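Local coordinates for ABC transporter substrate binding protein (Ribose) (Agrobacterium vitis S4, PDB 4WT7) that probably captures sugars or sugar alcohols for import by an ABC transporter, and holds D-allitol in the cleft between its two lobes, at residues 94-99 with 118-123; 219-224 with 246-251; 44-49 with 273-278; 59-64 with 282-287. All coordinates share one frame; numbering follows the deposited sequence.

Interaction 1. Residues 94-99 with 118-123; sequences QLLGTL and TIDVGS. With X9X (D-allitol), chain C.
Thr118 and Gln94 sit side by side on neighbouring parallel strands of a beta-alpha-beta crossover, in which helix 99-111 connects strand 91-95 to strand 116-119. Thr118 lays its CA and CB against the carbonyl O of Gln94, while its own OG1 turns down the chain and bonds Val121 O on a lone pair, bracing the loop beyond the strand. Ile119 comes next: its backbone N bonds Gln94 O at 2.9 Å, and its O receives Leu96 N almost head-on, also at 2.9 Å. On the opposite face from Thr118, Ile119 CG2 presses into Leu95 CD1 at 3.4 Å, tighter than ordinary van der Waals contact.

Asp120 leaves the sheet and points the same way as Leu96, the two side chains lying alongside each other with Leu96 CD2 3.4 Å from Asp120 CB. Both reach D-allitol from this strand end. Ligand OAB lies 2.4 Å from Asp120 OD2, a hydrogen bond so short that its exact length is doubtful, whereas Leu96 CD1 offers a methyl to the ligand's OAE and CAK. Thr131 holds the other carboxylate oxygen, OD1, which should limit rotation of the group. A water bridges Asp120 O to Gly97 O.

Val121 splits its two methyls. CG1, anti to the backbone N (chi1 -178°), meets Leu99 CD1 at 3.6 Å, and CG2 packs over the backbone of Leu96. Gly122, the centre of an inverse gamma turn, brings its O near Leu99 CD2. Last along the chain is Ser123, whose OG bonds Asp103 while its CB rests 4.0 Å from Leu99 CD1.

Interaction 2. Residues 219-224 with 246-251; sequences IKAIWS and KTYGVD. With X9X (D-allitol), chain C.
Strands 221-224 and 246-249 run parallel, their short axes 4.6 Å apart and 13° from perfect alignment, and are laced by backbone bonds from Lys246 N to Lys220 O, Ile222 N to Lys246 O, Tyr248 N to Ile222 O and Ser224 N to Tyr248 O. The last two are bent, and the Ser224 N to Tyr248 O bond is also longer, at 3.2 Å. The strands belong to a beta-alpha-beta unit connected by helix 227-240, in the mixed sheet of one lobe.

On one face, Ala221 and Tyr248 meet. The Tyr248 ring, with CG beside the backbone N (chi1 -65°), reaches back along the strand pair, so that the Ala221 methyl lies at the ring's edge, 3.7 Å from CE2. Farther out, the phenol OH bonds Asp148, at the end of helix 134-148, and Leu145 of that helix touches both residues. Trp223 CD1 comes within 4.5 Å of Tyr248 CB, a looser approach.

The other face carries Ile222 and Thr247, both touching Leu237 of helix 227-240; Thr247 OG1 bonds Thr234 there. Beside Ser224, a water donates to Ile222 O and Tyr248 O and accepts from Ser224 OG at 2.7 Å, supplementing the bonds between the strands.

Past the paired strands, Asp251 turns its carboxylate onto D-allitol. Ligand OAD donates to OD1 at 2.7 Å and ligand OAF to OD2 at 2.6 Å. Gln273 NE2 also donates to OD1. Such a two-pronged grip is consistent with recognition of a polyol through neighbouring hydroxyls, and should limit rotation of the carboxylate.

Interaction 3. Residues 44-49 with 273-278; sequences HFFDLQ and QQPAEL. With X9X (D-allitol), chain C.
Phe46 is sandwiched between Pro275 and D-allitol, at the ligand-binding cleft of this periplasmic binding protein fold, where the first turns of helices 45-60 and 275-290 meet. Its CG stands anti to the backbone N (chi1 180°), which carries the ring out between the two. Over one face, Pro275 CB makes a CH-pi contact, 4.0 Å from the ring centroid and 24° off the normal. Over the opposite face lies the ligand: its OAB is offset toward the rim, 3.2 Å from Phe46 CZ, and carbons CAJ and CAL rest over CG and CD1. An aromatic ring against the carbon backbone of a polyol is a familiar way to bind sugars.

Gln273 crosses Phe46 obliquely, its amide plane only 22° from that of the ring. Gln273 NE2 approaches Phe46 CE2 at 3.3 Å and gives a nearly straight hydrogen bond to ligand OAB. Its OE1 is held by Ser132, which helps to fix which way the amide faces. Leu278 CD1 packs obliquely near Phe46 CZ.

From the start of helix 45-60, the imidazole of His44 donates NE2-H to ligand OAF at 2.8 Å, nearly in the ring plane. Asp47 OD1 accepts ligand OAE, while its OD2 forms a salt bridge with Arg72.

Toward the outside, Pro275 CG touches the Phe45 ring, the two side chains crossing at about a right angle, and also meets Gln49 CB. A water joins the helices at this end, donating to Gln49 OE1 and accepting from Ala276 N at 3.0 Å.

Interaction 4. Residues 59-64 with 282-287; sequences KRLGGE and AIQNVA
Leu61 reaches across from the end of helix 45-60 to the side of helix 275-290, and its CD1 does all the close touching. From CB, which already heads for the other helix, CG sits beside the backbone N and anti to the carbonyl carbon (chi1 -64°), carrying the branch forward without a near partner on segment 282-287. At the tip CD1 settles among three residues on one side of that helix: Ile283 CG2 at 4.1 Å, Ala287 CB at 4.4 Å, and between these two along the sequence Gln284, whose NE2 is 4.0 Å away. Leu61 and Gln284 cross at about a right angle, while Leu61 and Ile283 meet more obliquely. Leu30 also touches Leu61, Ile283 and Ala287, bringing the segment near the N-terminus into the same apolar cluster.

Directly after Leu61 the helix is closed off: Gly62 has a positive phi of 85° in a Schellman motif, its N bonding Lys59 O at 2.9 Å.

Outside this patch, Arg60 and Gln284 bring their flat ends together. Gln284 NE2 lies at the edge of the Arg60 guanidinium, near its plane, 3.6 Å from NH2, and the two planes are 25° apart. Both nitrogens are donors and do not bond each other. Arg60 NH2 instead forms a salt bridge with Glu57 OE2, to which Gln284 NE2 also hydrogen-bonds, and a water accepts from each, 3.2 Å from Arg60 NH2. The polar side is thus joined through shared acceptors, Glu57 and the water, while the layer beneath it is held by modest apolar contact.

In the fold
Interactions 1, 3 and 4 gather in the lobe built on the all-parallel sheet, whereas interaction 2 lies in the mixed sheet of the other lobe, its centre about 24 Å from that of interaction 1. Along the chain, interactions 1 and 2 follow one another, and both are nested within the long loop closed by 44-49 with 273-278. Interactions 3 and 4 share helices 45-60 and 275-290, near their starts and farther along respectively, with centres about 17 Å apart. D-allitol joins interactions 1, 2 and 3: strand ends from both lobes and the helix starts converge on it. Interaction 4 takes no part in the site and ties the same helices together at a distance from the cleft.

Interaction 1. Residues 94-99 with 118-123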
# COMPACT_ATOMS: atom_id res chain seq x y z
N GLN A 94 10.15 -7.40 -7.33
CA GLN A 94 10.38 -6.36 -6.33
C GLN A 94 9.07 -5.86 -5.78
O GLN A 94 8.17 -5.44 -6.51
CB GLN A 94 11.18 -5.20 -6.93
CG GLN A 94 11.28 -3.97 -6.04
CD GLN A 94 11.97 -4.29 -4.74
OE1 GLN A 94 12.92 -5.09 -4.71
NE2 GLN A 94 11.53 -3.67 -3.67
N LEU A 95 8.98 -5.91 -4.46
CA LEU A 95 7.77 -5.51 -3.75
C LEU A 95 7.97 -4.16 -3.04
O LEU A 95 8.77 -4.04 -2.10
CB LEU A 95 7.38 -6.61 -2.74
CG LEU A 95 6.31 -6.25 -1.71
CD1 LEU A 95 4.98 -5.95 -2.38
CD2 LEU A 95 6.15 -7.37 -0.71
N LEU A 96 7.22 -3.16 -3.49
CA LEU A 96 7.21 -1.84 -2.88
C LEU A 96 8.58 -1.18 -2.98
O LEU A 96 9.49 -1.65 -3.68
CB LEU A 96 6.66 -1.90 -1.44
CG LEU A 96 5.14 -2.10 -1.40
CD1 LEU A 96 4.56 -2.54 -0.01
CD2 LEU A 96 4.46 -0.84 -1.90
N GLY A 97 8.70 -0.06 -2.29
CA GLY A 97 9.90 0.73 -2.36
C GLY A 97 9.61 2.01 -3.11
O GLY A 97 8.63 2.11 -3.90
N THR A 98 10.46 3.01 -2.86
CA THR A 98 10.38 4.28 -3.52
C THR A 98 10.96 4.12 -4.93
O THR A 98 12.11 3.70 -5.06
CB THR A 98 11.25 5.31 -2.81
OG1 THR A 98 10.79 5.45 -1.46
CG2 THR A 98 11.16 6.61 -3.52
N LEU A 99 10.18 4.51 -5.93
CA LEU A 99 10.51 4.24 -7.32
C LEU A 99 11.88 4.78 -7.69
O LEU A 99 12.68 4.06 -8.27
CB LEU A 99 9.44 4.80 -8.25
CG LEU A 99 9.73 4.58 -9.73
CD1 LEU A 99 9.79 3.09 -10.07
CD2 LEU A 99 8.71 5.27 -10.60
N THR A 118 7.08 -6.59 -10.72
CA THR A 118 6.92 -5.88 -9.46
C THR A 118 5.54 -6.06 -8.81
O THR A 118 4.59 -6.51 -9.43
CB THR A 118 7.17 -4.38 -9.66
OG1 THR A 118 6.33 -3.91 -10.71
CG2 THR A 118 8.62 -4.09 -10.02
N ILE A 119 5.48 -5.69 -7.55
CA ILE A 119 4.22 -5.46 -6.83
C ILE A 119 4.26 -4.03 -6.28
O ILE A 119 5.18 -3.66 -5.56
CB ILE A 119 4.02 -6.49 -5.71
CG1 ILE A 119 3.99 -7.90 -6.33
CG2 ILE A 119 2.72 -6.19 -4.92
CD1 ILE A 119 4.22 -9.00 -5.37
N ASP A 120 3.26 -3.25 -6.66
CA ASP A 120 3.15 -1.86 -6.27
C ASP A 120 4.38 -1.04 -6.67
O ASP A 120 4.88 -0.23 -5.89
CB ASP A 120 2.92 -1.73 -4.76
CG ASP A 120 1.51 -1.98 -4.37
OD1 ASP A 120 0.64 -1.99 -5.26
OD2 ASP A 120 1.27 -2.14 -3.14
N VAL A 121 4.89 -1.26 -7.89
CA VAL A 121 5.96 -0.41 -8.40
C VAL A 121 5.74 -0.18 -9.90
O VAL A 121 5.89 -1.11 -10.68
CB VAL A 121 7.38 -1.01 -8.22
CG1 VAL A 121 8.43 -0.00 -8.74
CG2 VAL A 121 7.70 -1.42 -6.76
N GLY A 122 5.41 1.05 -10.29
CA GLY A 122 5.10 1.36 -11.67
C GLY A 122 6.36 1.75 -12.42
O GLY A 122 6.58 2.89 -12.79
N SER A 123 7.23 0.78 -12.59
CA SER A 123 8.48 1.00 -13.26
C SER A 123 8.39 0.69 -14.74
O SER A 123 7.77 -0.28 -15.13
CB SER A 123 9.52 0.09 -12.65
OG SER A 123 10.74 0.17 -13.37
OAA X9X C . 4.52 2.24 0.99
CAG X9X C . 3.72 2.16 2.12
CAI X9X C . 2.45 1.38 2.04
OAC X9X C . 1.48 2.04 1.25
CAK X9X C . 2.71 -0.04 1.63
OAE X9X C . 3.66 -0.50 2.51
CAL X9X C . 1.47 -0.92 1.84
OAF X9X C . 1.01 -0.85 3.14
CAJ X9X C . 0.34 -0.75 0.85
OAD X9X C . -0.50 0.32 1.13
CAH X9X C . 0.73 -0.72 -0.61
OAB X9X C . -0.24 -1.20 -1.51
O HOH W 1 6.63 2.01 -5.75

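Interaction 2. Residues 219-224 with 246-251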
# COMPACT_ATOMS: atom_id res chain seq x y z
N ILE A 219 -11.39 20.59 12.19
CA ILE A 219 -10.87 19.45 11.41
C ILE A 219 -12.02 18.47 11.29
O ILE A 219 -12.75 18.27 12.26
CB ILE A 219 -9.70 18.75 12.13
CG1 ILE A 219 -8.55 19.73 12.34
CG2 ILE A 219 -9.27 17.51 11.35
CD1 ILE A 219 -7.40 19.19 13.13
N LYS A 220 -12.22 17.87 10.12
CA LYS A 220 -13.34 16.95 9.95
C LYS A 220 -12.87 15.56 9.57
O LYS A 220 -13.56 14.56 9.85
CB LYS A 220 -14.33 17.47 8.91
CG LYS A 220 -14.82 18.87 9.20
CD LYS A 220 -16.29 18.97 9.54
CE LYS A 220 -17.15 18.54 8.35
NZ LYS A 220 -18.28 19.47 8.02
N ALA A 221 -11.69 15.47 8.95
CA ALA A 221 -11.16 14.18 8.55
C ALA A 221 -9.63 14.12 8.58
O ALA A 221 -8.93 15.17 8.58
CB ALA A 221 -11.65 13.83 7.17
N ILE A 222 -9.12 12.90 8.63
CA ILE A 222 -7.71 12.64 8.49
C ILE A 222 -7.55 11.49 7.48
O ILE A 222 -8.11 10.38 7.67
CB ILE A 222 -7.08 12.23 9.81
CG1 ILE A 222 -7.43 13.26 10.88
CG2 ILE A 222 -5.58 12.10 9.66
CD1 ILE A 222 -6.79 12.96 12.17
N TRP A 223 -6.79 11.78 6.45
CA TRP A 223 -6.59 10.88 5.32
C TRP A 223 -5.16 10.37 5.32
O TRP A 223 -4.22 11.11 5.63
CB TRP A 223 -6.83 11.64 4.03
CG TRP A 223 -6.64 10.84 2.73
CD1 TRP A 223 -7.63 10.26 1.99
CD2 TRP A 223 -5.41 10.56 2.04
NE1 TRP A 223 -7.09 9.64 0.88
CE2 TRP A 223 -5.73 9.80 0.90
CE3 TRP A 223 -4.06 10.87 2.28
CZ2 TRP A 223 -4.76 9.35 -0.01
CZ3 TRP A 223 -3.11 10.42 1.41
CH2 TRP A 223 -3.46 9.67 0.26
N SER A 224 -5.01 9.11 4.94
CA SER A 224 -3.71 8.48 4.78
C SER A 224 -3.80 7.53 3.60
O SER A 224 -4.88 7.05 3.28
CB SER A 224 -3.39 7.69 6.04
OG SER A 224 -3.50 8.54 7.16
N LYS A 246 -13.26 12.14 11.53
CA LYS A 246 -13.31 10.82 10.86
C LYS A 246 -11.99 10.47 10.19
O LYS A 246 -11.33 11.33 9.60
CB LYS A 246 -14.41 10.79 9.80
CG LYS A 246 -15.84 10.91 10.36
CD LYS A 246 -16.88 11.19 9.26
CE LYS A 246 -18.30 11.16 9.80
NZ LYS A 246 -18.42 12.06 10.94
N THR A 247 -11.60 9.20 10.24
CA THR A 247 -10.34 8.80 9.60
C THR A 247 -10.55 7.86 8.40
O THR A 247 -11.55 7.16 8.30
CB THR A 247 -9.32 8.20 10.62
OG1 THR A 247 -9.65 6.84 10.94
CG2 THR A 247 -9.33 9.05 11.90
N TYR A 248 -9.55 7.86 7.51
CA TYR A 248 -9.66 7.20 6.22
C TYR A 248 -8.34 6.57 5.82
O TYR A 248 -7.30 7.14 6.07
CB TYR A 248 -10.09 8.22 5.16
CG TYR A 248 -11.45 8.78 5.42
CD1 TYR A 248 -12.60 8.12 4.96
CD2 TYR A 248 -11.62 9.92 6.17
CE1 TYR A 248 -13.85 8.60 5.22
CE2 TYR A 248 -12.89 10.40 6.48
CZ TYR A 248 -14.00 9.74 6.00
OH TYR A 248 -15.25 10.23 6.28
N GLY A 249 -8.39 5.38 5.21
CA GLY A 249 -7.18 4.73 4.75
C GLY A 249 -7.36 3.52 3.84
O GLY A 249 -8.46 3.21 3.36
N VAL A 250 -6.24 2.83 3.61
CA VAL A 250 -6.20 1.73 2.67
C VAL A 250 -5.35 0.59 3.22
O VAL A 250 -4.40 0.83 3.98
CB VAL A 250 -5.56 2.24 1.34
CG1 VAL A 250 -5.51 1.14 0.31
CG2 VAL A 250 -6.30 3.44 0.82
N ASP A 251 -5.72 -0.63 2.80
CA ASP A 251 -5.02 -1.91 3.02
C ASP A 251 -5.98 -2.96 3.62
O ASP A 251 -5.88 -4.15 3.29
CB ASP A 251 -3.78 -1.79 3.91
CG ASP A 251 -2.59 -1.19 3.19
OD1 ASP A 251 -2.76 -0.79 2.02
OD2 ASP A 251 -1.50 -1.09 3.82
OAA X9X C . 4.52 2.24 0.99
CAG X9X C . 3.72 2.16 2.12
CAI X9X C . 2.45 1.38 2.04
OAC X9X C . 1.48 2.04 1.25
CAK X9X C . 2.71 -0.04 1.63
OAE X9X C . 3.66 -0.50 2.51
CAL X9X C . 1.47 -0.92 1.84
OAF X9X C . 1.01 -0.85 3.14
CAJ X9X C . 0.34 -0.75 0.85
OAD X9X C . -0.50 0.32 1.13
CAH X9X C . 0.73 -0.72 -0.61
OAB X9X C . -0.24 -1.20 -1.51
O HOH W 2 -6.03 8.32 8.20

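Interaction 3. Residues 44-49 with 273-278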
# COMPACT_ATOMS: atom_id res chain seq x y z
N HIS A 44 4.66 -4.54 8.47
CA HIS A 44 3.22 -4.53 8.74
C HIS A 44 2.46 -5.39 7.76
O HIS A 44 3.04 -5.98 6.86
CB HIS A 44 2.68 -3.11 8.69
CG HIS A 44 2.79 -2.46 7.35
ND1 HIS A 44 3.96 -1.88 6.91
CD2 HIS A 44 1.89 -2.26 6.36
CE1 HIS A 44 3.78 -1.37 5.70
NE2 HIS A 44 2.52 -1.58 5.36
N PHE A 45 1.14 -5.41 7.93
CA PHE A 45 0.26 -6.43 7.34
C PHE A 45 0.42 -6.60 5.85
O PHE A 45 0.66 -7.71 5.38
CB PHE A 45 -1.19 -6.07 7.65
CG PHE A 45 -2.19 -6.94 6.98
CD1 PHE A 45 -2.42 -8.24 7.44
CD2 PHE A 45 -2.92 -6.47 5.90
CE1 PHE A 45 -3.38 -9.04 6.81
CE2 PHE A 45 -3.87 -7.25 5.28
CZ PHE A 45 -4.09 -8.54 5.73
N PHE A 46 0.28 -5.52 5.09
CA PHE A 46 0.27 -5.65 3.65
C PHE A 46 1.59 -6.27 3.18
O PHE A 46 1.61 -7.25 2.39
CB PHE A 46 0.04 -4.29 3.00
CG PHE A 46 0.03 -4.33 1.51
CD1 PHE A 46 1.20 -4.26 0.79
CD2 PHE A 46 -1.16 -4.43 0.82
CE1 PHE A 46 1.20 -4.29 -0.58
CE2 PHE A 46 -1.18 -4.47 -0.56
CZ PHE A 46 0.00 -4.41 -1.26
N ASP A 47 2.70 -5.73 3.68
CA ASP A 47 4.01 -6.10 3.18
C ASP A 47 4.36 -7.54 3.52
O ASP A 47 4.86 -8.27 2.68
CB ASP A 47 5.09 -5.18 3.74
CG ASP A 47 4.86 -3.73 3.40
OD1 ASP A 47 3.81 -3.35 2.84
OD2 ASP A 47 5.77 -2.93 3.73
N LEU A 48 4.13 -7.92 4.78
CA LEU A 48 4.38 -9.28 5.23
C LEU A 48 3.56 -10.29 4.42
O LEU A 48 4.09 -11.28 3.94
CB LEU A 48 4.03 -9.43 6.73
CG LEU A 48 4.37 -10.79 7.31
CD1 LEU A 48 5.79 -11.16 7.02
CD2 LEU A 48 4.10 -10.85 8.82
N GLN A 49 2.28 -10.02 4.25
CA GLN A 49 1.39 -10.90 3.48
C GLN A 49 1.83 -11.16 2.01
O GLN A 49 1.86 -12.28 1.52
CB GLN A 49 0.01 -10.29 3.47
CG GLN A 49 -0.67 -10.29 4.81
CD GLN A 49 -1.23 -11.66 5.14
OE1 GLN A 49 -2.05 -12.22 4.39
NE2 GLN A 49 -0.72 -12.24 6.21
N GLN A 273 -7.28 -4.15 0.60
CA GLN A 273 -6.54 -4.80 -0.46
C GLN A 273 -6.39 -6.27 -0.19
O GLN A 273 -6.80 -6.77 0.88
CB GLN A 273 -5.15 -4.19 -0.55
CG GLN A 273 -5.17 -2.76 -0.98
CD GLN A 273 -3.81 -2.30 -1.52
OE1 GLN A 273 -3.52 -2.48 -2.70
NE2 GLN A 273 -2.98 -1.74 -0.66
N GLN A 274 -5.78 -6.97 -1.15
CA GLN A 274 -5.59 -8.42 -1.11
C GLN A 274 -4.11 -8.75 -1.35
O GLN A 274 -3.73 -9.19 -2.45
CB GLN A 274 -6.46 -9.07 -2.16
CG GLN A 274 -7.93 -8.74 -2.01
CD GLN A 274 -8.85 -9.66 -2.84
OE1 GLN A 274 -9.08 -10.81 -2.45
NE2 GLN A 274 -9.40 -9.14 -3.94
N PRO A 275 -3.28 -8.49 -0.35
CA PRO A 275 -1.83 -8.66 -0.52
C PRO A 275 -1.41 -10.11 -0.76
O PRO A 275 -0.54 -10.38 -1.59
CB PRO A 275 -1.26 -8.09 0.78
CG PRO A 275 -2.46 -8.06 1.76
CD PRO A 275 -3.60 -7.74 0.88
N ALA A 276 -2.02 -11.06 -0.09
CA ALA A 276 -1.64 -12.44 -0.40
C ALA A 276 -1.97 -12.75 -1.88
O ALA A 276 -1.15 -13.33 -2.60
CB ALA A 276 -2.27 -13.41 0.56
N GLU A 277 -3.14 -12.31 -2.35
CA GLU A 277 -3.48 -12.50 -3.76
C GLU A 277 -2.49 -11.79 -4.69
O GLU A 277 -2.08 -12.35 -5.69
CB GLU A 277 -4.90 -12.05 -4.09
CG GLU A 277 -5.98 -12.95 -3.56
CD GLU A 277 -5.91 -14.36 -4.15
OE1 GLU A 277 -5.46 -14.50 -5.31
OE2 GLU A 277 -6.27 -15.32 -3.41
N LEU A 278 -2.12 -10.56 -4.37
CA LEU A 278 -1.16 -9.84 -5.19
C LEU A 278 0.16 -10.61 -5.30
O LEU A 278 0.72 -10.71 -6.38
CB LEU A 278 -0.89 -8.45 -4.62
CG LEU A 278 -1.98 -7.47 -5.02
CD1 LEU A 278 -2.08 -6.34 -4.00
CD2 LEU A 278 -1.74 -6.96 -6.43
OAA X9X C . 4.52 2.24 0.99
CAG X9X C . 3.72 2.16 2.12
CAI X9X C . 2.45 1.38 2.04
OAC X9X C . 1.48 2.04 1.25
CAK X9X C . 2.71 -0.04 1.63
OAE X9X C . 3.66 -0.50 2.51
CAL X9X C . 1.47 -0.92 1.84
OAF X9X C . 1.01 -0.85 3.14
CAJ X9X C . 0.34 -0.75 0.85
OAD X9X C . -0.50 0.32 1.13
CAH X9X C . 0.73 -0.72 -0.61
OAB X9X C . -0.24 -1.20 -1.51
O HOH W 3 -3.93 -11.05 2.21

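Interaction 4. Residues 59-64 with 282-287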
# COMPACT_ATOMS: atom_id res chain seq x y z
N LYS A 59 7.60 -21.73 -4.03
CA LYS A 59 7.77 -23.11 -3.53
C LYS A 59 6.69 -24.04 -4.07
O LYS A 59 6.98 -25.17 -4.47
CB LYS A 59 7.78 -23.17 -2.00
CG LYS A 59 9.00 -22.59 -1.32
CD LYS A 59 8.79 -22.46 0.21
CE LYS A 59 9.96 -21.76 0.92
NZ LYS A 59 9.83 -21.72 2.43
N ARG A 60 5.44 -23.58 -4.10
CA ARG A 60 4.35 -24.47 -4.49
C ARG A 60 4.48 -24.86 -5.96
O ARG A 60 4.11 -25.97 -6.36
CB ARG A 60 2.98 -23.83 -4.22
CG ARG A 60 1.82 -24.81 -4.40
CD ARG A 60 0.47 -24.12 -4.37
NE ARG A 60 0.34 -23.24 -5.50
CZ ARG A 60 -0.08 -23.60 -6.71
NH1 ARG A 60 -0.41 -24.85 -6.97
NH2 ARG A 60 -0.14 -22.69 -7.68
N LEU A 61 5.03 -23.95 -6.76
CA LEU A 61 5.24 -24.25 -8.16
C LEU A 61 6.54 -24.99 -8.42
O LEU A 61 6.92 -25.19 -9.57
CB LEU A 61 5.21 -22.97 -9.00
CG LEU A 61 3.84 -22.30 -8.97
CD1 LEU A 61 3.84 -20.90 -9.54
CD2 LEU A 61 2.83 -23.14 -9.70
N GLY A 62 7.24 -25.36 -7.35
CA GLY A 62 8.48 -26.13 -7.46
C GLY A 62 9.78 -25.36 -7.70
O GLY A 62 10.83 -25.98 -7.98
N GLY A 63 9.72 -24.03 -7.60
CA GLY A 63 10.89 -23.17 -7.84
C GLY A 63 11.63 -22.93 -6.54
O GLY A 63 11.17 -23.33 -5.47
N GLU A 64 12.78 -22.29 -6.63
CA GLU A 64 13.61 -22.02 -5.46
C GLU A 64 13.68 -20.51 -5.25
O GLU A 64 14.25 -19.77 -6.09
CB GLU A 64 15.00 -22.63 -5.64
CG GLU A 64 16.04 -22.26 -4.55
CD GLU A 64 17.42 -22.86 -4.85
OE1 GLU A 64 17.49 -24.11 -5.02
OE2 GLU A 64 18.40 -22.08 -4.96
N ALA A 282 1.77 -12.22 -8.74
CA ALA A 282 3.10 -11.88 -9.26
C ALA A 282 3.82 -13.16 -9.68
O ALA A 282 4.33 -13.25 -10.79
CB ALA A 282 3.92 -11.11 -8.22
N ILE A 283 3.84 -14.17 -8.80
CA ILE A 283 4.53 -15.42 -9.09
C ILE A 283 3.85 -16.23 -10.21
O ILE A 283 4.52 -16.85 -11.05
CB ILE A 283 4.70 -16.28 -7.84
CG1 ILE A 283 5.37 -15.47 -6.73
CG2 ILE A 283 5.58 -17.45 -8.15
CD1 ILE A 283 6.62 -14.70 -7.19
N GLN A 284 2.53 -16.24 -10.21
CA GLN A 284 1.80 -16.82 -11.33
C GLN A 284 2.31 -16.16 -12.61
O GLN A 284 2.59 -16.85 -13.60
CB GLN A 284 0.27 -16.61 -11.21
CG GLN A 284 -0.44 -17.59 -10.24
CD GLN A 284 -0.58 -19.02 -10.80
OE1 GLN A 284 -1.21 -19.24 -11.84
NE2 GLN A 284 -0.01 -20.00 -10.09
N ASN A 285 2.45 -14.83 -12.59
CA ASN A 285 2.85 -14.12 -13.79
C ASN A 285 4.31 -14.38 -14.17
O ASN A 285 4.65 -14.41 -15.35
CB ASN A 285 2.51 -12.62 -13.70
CG ASN A 285 1.03 -12.35 -13.88
OD1 ASN A 285 0.25 -13.27 -14.15
ND2 ASN A 285 0.62 -11.10 -13.72
N VAL A 286 5.16 -14.61 -13.18
CA VAL A 286 6.52 -15.03 -13.48
C VAL A 286 6.54 -16.37 -14.25
O VAL A 286 7.22 -16.50 -15.28
CB VAL A 286 7.37 -15.17 -12.24
CG1 VAL A 286 8.68 -15.87 -12.59
CG2 VAL A 286 7.62 -13.79 -11.60
N ALA A 287 5.82 -17.37 -13.74
CA ALA A 287 5.71 -18.65 -14.42
C ALA A 287 5.18 -18.48 -15.85
O ALA A 287 5.81 -18.91 -16.80
CB ALA A 287 4.80 -19.58 -13.63
O HOH W 4 -0.61 -23.11 -10.82